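Local structure of vesicular integral-membrane protein VIP36 (Canis lupus familiaris, 2DUR) at residues I53-M66 / R198-G210. The protein serves as a calcium-binding intracellular lectin of the early secretory pathway, binding high-mannose glycans and taking part in the transport and sorting of the glycoproteins that carry them. Residues are numbered along the deposited sequence; the frame is centred on the assembly and turned at random.
Sequences IWNHQPCFLKDWEM and RLPTGYYFGASAG
Phe205 meets Trp64 in a T-shaped pair. Its edge, led by CZ, stands over the centre of the indole face, with ring planes at 89°. The Phe205 centroid is 4.9 Å from that of the six-membered ring of Trp64. One face of Phe205 carries the methyl CE of Met66, 3.5 Å from CG of Phe205. Bends at chi2 and chi3 fold the Met66 chain so that its methyl group meets the ring. Cys59 SG sits at the edge of Phe205, 3.6 Å from CE2. Tyr89 of strand 84-90 also meets this ring.

Two glycines lie on ring faces. Gly206 CA packs on the six-membered ring of Trp54, at 3.6 Å from CE3. Gly202 CA lies over Phe60 in the same CH-pi manner. Tyr204 takes the Pro58 ring on one face and His56 O at its edge.

The backbones pair antiparallel. Ile53 and Ala207 exchange two hydrogen bonds, and Asn55 N donates to Phe205 O (2.9 Å, nearly straight at 171°). Near Asn55 a water accepts from Phe205 N (2.9 Å) and donates to Asn55 OD1 and Gln57 O. Asn55 OD1 is also hydrogen-bonded to His10 ND1. Further on, Cys59 N donates to Tyr203 O (2.8 Å).

Strands 49-55 and 204-211 are neighbours in one sheet, while strand 64-73 belongs to the other. Phe205 thus bridges the two layers of the beta sandwich of an L-type lectin domain.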
loop_
_atom_site.group_PDB
_atom_site.type_symbol
_atom_site.label_atom_id
_atom_site.label_comp_id
_atom_site.label_asym_id
_atom_site.label_seq_id
_atom_site.Cartn_x
_atom_site.Cartn_y
_atom_site.Cartn_z
ATOM N N ILE A 53 0.716 3.814 -9.486
ATOM C CA ILE A 53 2.130 4.109 -9.726
ATOM C C ILE A 53 2.901 2.830 -9.386
ATOM O O ILE A 53 2.528 2.081 -8.463
ATOM C CB ILE A 53 2.663 5.318 -8.881
ATOM C CG1 ILE A 53 2.442 5.120 -7.373
ATOM C CG2 ILE A 53 2.028 6.633 -9.336
ATOM C CD1 ILE A 53 3.147 6.182 -6.522
ATOM N N TRP A 54 3.926 2.539 -10.174
ATOM C CA TRP A 54 4.679 1.308 -10.020
ATOM C C TRP A 54 6.164 1.607 -10.104
ATOM O O TRP A 54 6.619 2.247 -11.039
ATOM C CB TRP A 54 4.242 0.265 -11.054
ATOM C CG TRP A 54 2.882 -0.286 -10.692
ATOM C CD1 TRP A 54 1.660 0.103 -11.186
ATOM C CD2 TRP A 54 2.621 -1.309 -9.721
ATOM N NE1 TRP A 54 0.646 -0.641 -10.587
ATOM C CE2 TRP A 54 1.210 -1.502 -9.678
ATOM C CE3 TRP A 54 3.442 -2.080 -8.877
ATOM C CZ2 TRP A 54 0.604 -2.443 -8.828
ATOM C CZ3 TRP A 54 2.838 -3.026 -8.024
ATOM C CH2 TRP A 54 1.427 -3.187 -8.006
ATOM N N ASN A 55 6.914 1.147 -9.107
ATOM C CA ASN A 55 8.375 1.377 -9.051
ATOM C C ASN A 55 9.034 0.597 -10.172
ATOM O O ASN A 55 8.609 -0.516 -10.494
ATOM C CB ASN A 55 8.833 0.930 -7.647
ATOM C CG ASN A 55 10.241 1.377 -7.252
ATOM O OD1 ASN A 55 10.902 0.636 -6.518
ATOM N ND2 ASN A 55 10.670 2.579 -7.634
ATOM N N HIS A 56 10.059 1.185 -10.809
ATOM C CA HIS A 56 10.746 0.548 -11.937
ATOM C C HIS A 56 11.498 -0.732 -11.585
ATOM O O HIS A 56 11.456 -1.705 -12.329
ATOM C CB HIS A 56 11.770 1.524 -12.519
ATOM C CG HIS A 56 11.193 2.503 -13.487
ATOM N ND1 HIS A 56 11.938 3.055 -14.508
ATOM C CD2 HIS A 56 9.953 3.031 -13.597
ATOM C CE1 HIS A 56 11.178 3.881 -15.205
ATOM N NE2 HIS A 56 9.971 3.887 -14.673
ATOM N N GLN A 57 12.225 -0.704 -10.469
ATOM C CA GLN A 57 13.132 -1.785 -10.130
ATOM C C GLN A 57 12.541 -2.695 -9.062
ATOM O O GLN A 57 12.034 -2.191 -8.059
ATOM C CB GLN A 57 14.452 -1.207 -9.624
ATOM C CG GLN A 57 15.260 -0.454 -10.705
ATOM C CD GLN A 57 15.489 -1.311 -11.940
ATOM O OE1 GLN A 57 16.168 -2.343 -11.876
ATOM N NE2 GLN A 57 14.911 -0.899 -13.071
ATOM N N PRO A 58 12.665 -4.026 -9.253
ATOM C CA PRO A 58 12.256 -4.945 -8.183
ATOM C C PRO A 58 13.071 -4.677 -6.921
ATOM O O PRO A 58 14.249 -4.288 -7.017
ATOM C CB PRO A 58 12.613 -6.337 -8.724
ATOM C CG PRO A 58 12.857 -6.171 -10.185
ATOM C CD PRO A 58 13.220 -4.727 -10.420
ATOM N N CYS A 59 12.448 -4.889 -5.761
ATOM C CA CYS A 59 13.127 -4.739 -4.478
ATOM C C CYS A 59 13.730 -6.064 -4.017
ATOM O O CYS A 59 12.994 -7.046 -3.834
ATOM C CB CYS A 59 12.141 -4.257 -3.408
ATOM S SG CYS A 59 12.943 -3.991 -1.799
ATOM N N PHE A 60 15.049 -6.085 -3.794
ATOM C CA PHE A 60 15.715 -7.308 -3.317
ATOM C C PHE A 60 16.130 -7.225 -1.846
ATOM O O PHE A 60 16.842 -8.104 -1.356
ATOM C CB PHE A 60 16.882 -7.715 -4.232
ATOM C CG PHE A 60 16.446 -8.150 -5.601
ATOM C CD1 PHE A 60 16.374 -7.224 -6.650
ATOM C CD2 PHE A 60 16.085 -9.467 -5.844
ATOM C CE1 PHE A 60 15.961 -7.605 -7.909
ATOM C CE2 PHE A 60 15.670 -9.870 -7.136
ATOM C CZ PHE A 60 15.613 -8.919 -8.161
ATOM N N LEU A 61 15.659 -6.200 -1.144
ATOM C CA LEU A 61 15.872 -6.087 0.308
ATOM C C LEU A 61 15.038 -7.128 1.051
ATOM O O LEU A 61 13.846 -7.244 0.805
ATOM C CB LEU A 61 15.475 -4.708 0.823
ATOM C CG LEU A 61 16.226 -3.497 0.246
ATOM C CD1 LEU A 61 15.679 -2.255 0.855
ATOM C CD2 LEU A 61 17.724 -3.605 0.500
ATOM N N LYS A 62 15.664 -7.867 1.972
ATOM C CA LYS A 62 14.917 -8.793 2.818
ATOM C C LYS A 62 14.215 -8.093 3.973
ATOM O O LYS A 62 13.170 -8.545 4.449
ATOM C CB LYS A 62 15.847 -9.868 3.381
ATOM C CG LYS A 62 16.515 -10.739 2.340
ATOM C CD LYS A 62 17.512 -11.661 3.048
ATOM C CE LYS A 62 18.301 -12.493 2.069
ATOM N NZ LYS A 62 19.237 -11.669 1.262
ATOM N N ASP A 63 14.782 -6.993 4.448
ATOM C CA ASP A 63 14.243 -6.297 5.610
ATOM C C ASP A 63 14.082 -4.820 5.292
ATOM O O ASP A 63 15.069 -4.122 5.007
ATOM C CB ASP A 63 15.166 -6.477 6.826
ATOM C CG ASP A 63 15.583 -7.912 7.007
ATOM O OD1 ASP A 63 14.838 -8.662 7.652
ATOM O OD2 ASP A 63 16.655 -8.284 6.475
ATOM N N TRP A 64 12.837 -4.346 5.321
ATOM C CA TRP A 64 12.565 -2.990 4.862
ATOM C C TRP A 64 11.424 -2.325 5.600
ATOM O O TRP A 64 10.612 -2.982 6.279
ATOM C CB TRP A 64 12.318 -2.972 3.351
ATOM C CG TRP A 64 11.328 -3.999 2.842
ATOM C CD1 TRP A 64 11.620 -5.192 2.266
ATOM C CD2 TRP A 64 9.892 -3.901 2.862
ATOM N NE1 TRP A 64 10.470 -5.851 1.907
ATOM C CE2 TRP A 64 9.391 -5.080 2.255
ATOM C CE3 TRP A 64 8.989 -2.930 3.306
ATOM C CZ2 TRP A 64 8.012 -5.321 2.103
ATOM C CZ3 TRP A 64 7.607 -3.170 3.173
ATOM C CH2 TRP A 64 7.142 -4.352 2.561
ATOM N N GLU A 65 11.371 -1.000 5.485
ATOM C CA GLU A 65 10.271 -0.272 6.070
ATOM C C GLU A 65 9.920 0.843 5.120
ATOM O O GLU A 65 10.794 1.649 4.770
ATOM C CB GLU A 65 10.637 0.306 7.446
ATOM C CG GLU A 65 9.477 1.004 8.139
ATOM C CD GLU A 65 9.768 1.313 9.611
ATOM O OE1 GLU A 65 9.551 2.460 10.047
ATOM O OE2 GLU A 65 10.230 0.396 10.335
ATOM N N MET A 66 8.661 0.852 4.681
ATOM C CA MET A 66 8.147 1.890 3.770
ATOM C C MET A 66 7.314 2.917 4.530
ATOM O O MET A 66 6.400 2.573 5.273
ATOM C CB MET A 66 7.267 1.238 2.676
ATOM C CG MET A 66 6.681 2.264 1.672
ATOM S SD MET A 66 7.936 2.893 0.531
ATOM C CE MET A 66 7.911 1.675 -0.784
ATOM N N ARG A 198 5.319 -14.901 4.918
ATOM C CA ARG A 198 6.388 -15.316 3.998
ATOM C C ARG A 198 6.228 -14.591 2.670
ATOM O O ARG A 198 5.205 -14.737 2.012
ATOM C CB ARG A 198 6.377 -16.841 3.759
ATOM C CG ARG A 198 6.675 -17.677 5.005
ATOM C CD ARG A 198 6.767 -19.209 4.733
ATOM N NE ARG A 198 7.582 -19.640 3.582
ATOM C CZ ARG A 198 8.911 -19.705 3.533
ATOM N NH1 ARG A 198 9.661 -19.326 4.566
ATOM N NH2 ARG A 198 9.504 -20.137 2.429
ATOM N N LEU A 199 7.209 -13.763 2.328
ATOM C CA LEU A 199 7.222 -13.034 1.058
ATOM C C LEU A 199 8.591 -13.141 0.423
ATOM O O LEU A 199 9.608 -13.096 1.140
ATOM C CB LEU A 199 6.911 -11.552 1.303
ATOM C CG LEU A 199 5.496 -11.234 1.819
ATOM C CD1 LEU A 199 5.403 -9.761 2.225
ATOM C CD2 LEU A 199 4.424 -11.555 0.794
ATOM N N PRO A 200 8.638 -13.295 -0.917
ATOM C CA PRO A 200 9.938 -13.318 -1.596
ATOM C C PRO A 200 10.547 -11.928 -1.782
ATOM O O PRO A 200 9.853 -10.905 -1.651
ATOM C CB PRO A 200 9.579 -13.905 -2.960
ATOM C CG PRO A 200 8.177 -13.384 -3.204
ATOM C CD PRO A 200 7.515 -13.477 -1.870
ATOM N N THR A 201 11.836 -11.902 -2.097
ATOM C CA THR A 201 12.469 -10.698 -2.628
ATOM C C THR A 201 12.149 -10.664 -4.128
ATOM O O THR A 201 11.698 -11.678 -4.683
ATOM C CB THR A 201 13.988 -10.770 -2.467
ATOM O OG1 THR A 201 14.446 -12.045 -2.933
ATOM C CG2 THR A 201 14.404 -10.554 -0.996
ATOM N N GLY A 202 12.404 -9.526 -4.781
ATOM C CA GLY A 202 12.233 -9.402 -6.226
ATOM C C GLY A 202 10.849 -8.915 -6.664
ATOM O O GLY A 202 10.526 -8.942 -7.859
ATOM N N TYR A 203 10.022 -8.501 -5.708
ATOM C CA TYR A 203 8.694 -7.966 -6.037
ATOM C C TYR A 203 8.757 -6.434 -6.202
ATOM O O TYR A 203 9.780 -5.808 -5.887
ATOM C CB TYR A 203 7.682 -8.380 -4.953
ATOM C CG TYR A 203 7.077 -9.771 -5.117
ATOM C CD1 TYR A 203 7.577 -10.681 -6.039
ATOM C CD2 TYR A 203 5.985 -10.172 -4.307
ATOM C CE1 TYR A 203 7.001 -11.961 -6.186
ATOM C CE2 TYR A 203 5.421 -11.439 -4.423
ATOM C CZ TYR A 203 5.911 -12.326 -5.377
ATOM O OH TYR A 203 5.338 -13.569 -5.481
ATOM N N TYR A 204 7.664 -5.837 -6.691
ATOM C CA TYR A 204 7.588 -4.399 -6.971
ATOM C C TYR A 204 6.742 -3.635 -5.983
ATOM O O TYR A 204 5.644 -4.078 -5.632
ATOM C CB TYR A 204 6.974 -4.172 -8.381
ATOM C CG TYR A 204 7.815 -4.710 -9.486
ATOM C CD1 TYR A 204 7.600 -5.989 -9.980
ATOM C CD2 TYR A 204 8.836 -3.928 -10.060
ATOM C CE1 TYR A 204 8.388 -6.500 -11.000
ATOM C CE2 TYR A 204 9.630 -4.436 -11.072
ATOM C CZ TYR A 204 9.397 -5.726 -11.541
ATOM O OH TYR A 204 10.170 -6.247 -12.557
ATOM N N PHE A 205 7.221 -2.471 -5.538
ATOM C CA PHE A 205 6.360 -1.582 -4.781
ATOM C C PHE A 205 5.456 -0.800 -5.725
ATOM O O PHE A 205 5.882 -0.346 -6.788
ATOM C CB PHE A 205 7.160 -0.603 -3.916
ATOM C CG PHE A 205 7.818 -1.277 -2.745
ATOM C CD1 PHE A 205 7.042 -1.662 -1.667
ATOM C CD2 PHE A 205 9.190 -1.550 -2.750
ATOM C CE1 PHE A 205 7.608 -2.295 -0.570
ATOM C CE2 PHE A 205 9.781 -2.194 -1.642
ATOM C CZ PHE A 205 8.977 -2.560 -0.565
ATOM N N GLY A 206 4.219 -0.650 -5.307
ATOM C CA GLY A 206 3.233 0.133 -6.080
ATOM C C GLY A 206 2.185 0.747 -5.173
ATOM O O GLY A 206 2.076 0.404 -3.991
ATOM N N ALA A 207 1.406 1.685 -5.718
ATOM C CA ALA A 207 0.273 2.237 -4.974
ATOM C C ALA A 207 -0.812 2.471 -6.013
ATOM O O ALA A 207 -0.510 2.797 -7.165
ATOM C CB ALA A 207 0.626 3.568 -4.256
ATOM N N SER A 208 -2.059 2.295 -5.595
ATOM C CA SER A 208 -3.179 2.525 -6.488
ATOM C C SER A 208 -4.391 3.018 -5.728
ATOM O O SER A 208 -4.476 2.952 -4.493
ATOM C CB SER A 208 -3.497 1.241 -7.286
ATOM O OG SER A 208 -3.947 0.215 -6.406
ATOM N N ALA A 209 -5.346 3.558 -6.474
ATOM C CA ALA A 209 -6.594 3.958 -5.862
ATOM C C ALA A 209 -7.711 3.827 -6.859
ATOM O O ALA A 209 -7.475 3.828 -8.063
ATOM C CB ALA A 209 -6.524 5.411 -5.353
ATOM N N GLY A 210 -8.920 3.702 -6.331
ATOM C CA GLY A 210 -10.086 3.600 -7.200
ATOM C C GLY A 210 -11.230 4.422 -6.637
ATOM O O GLY A 210 -11.334 4.631 -5.427
HETATM O O HOH W 1 10.017 -1.869 -6.147
#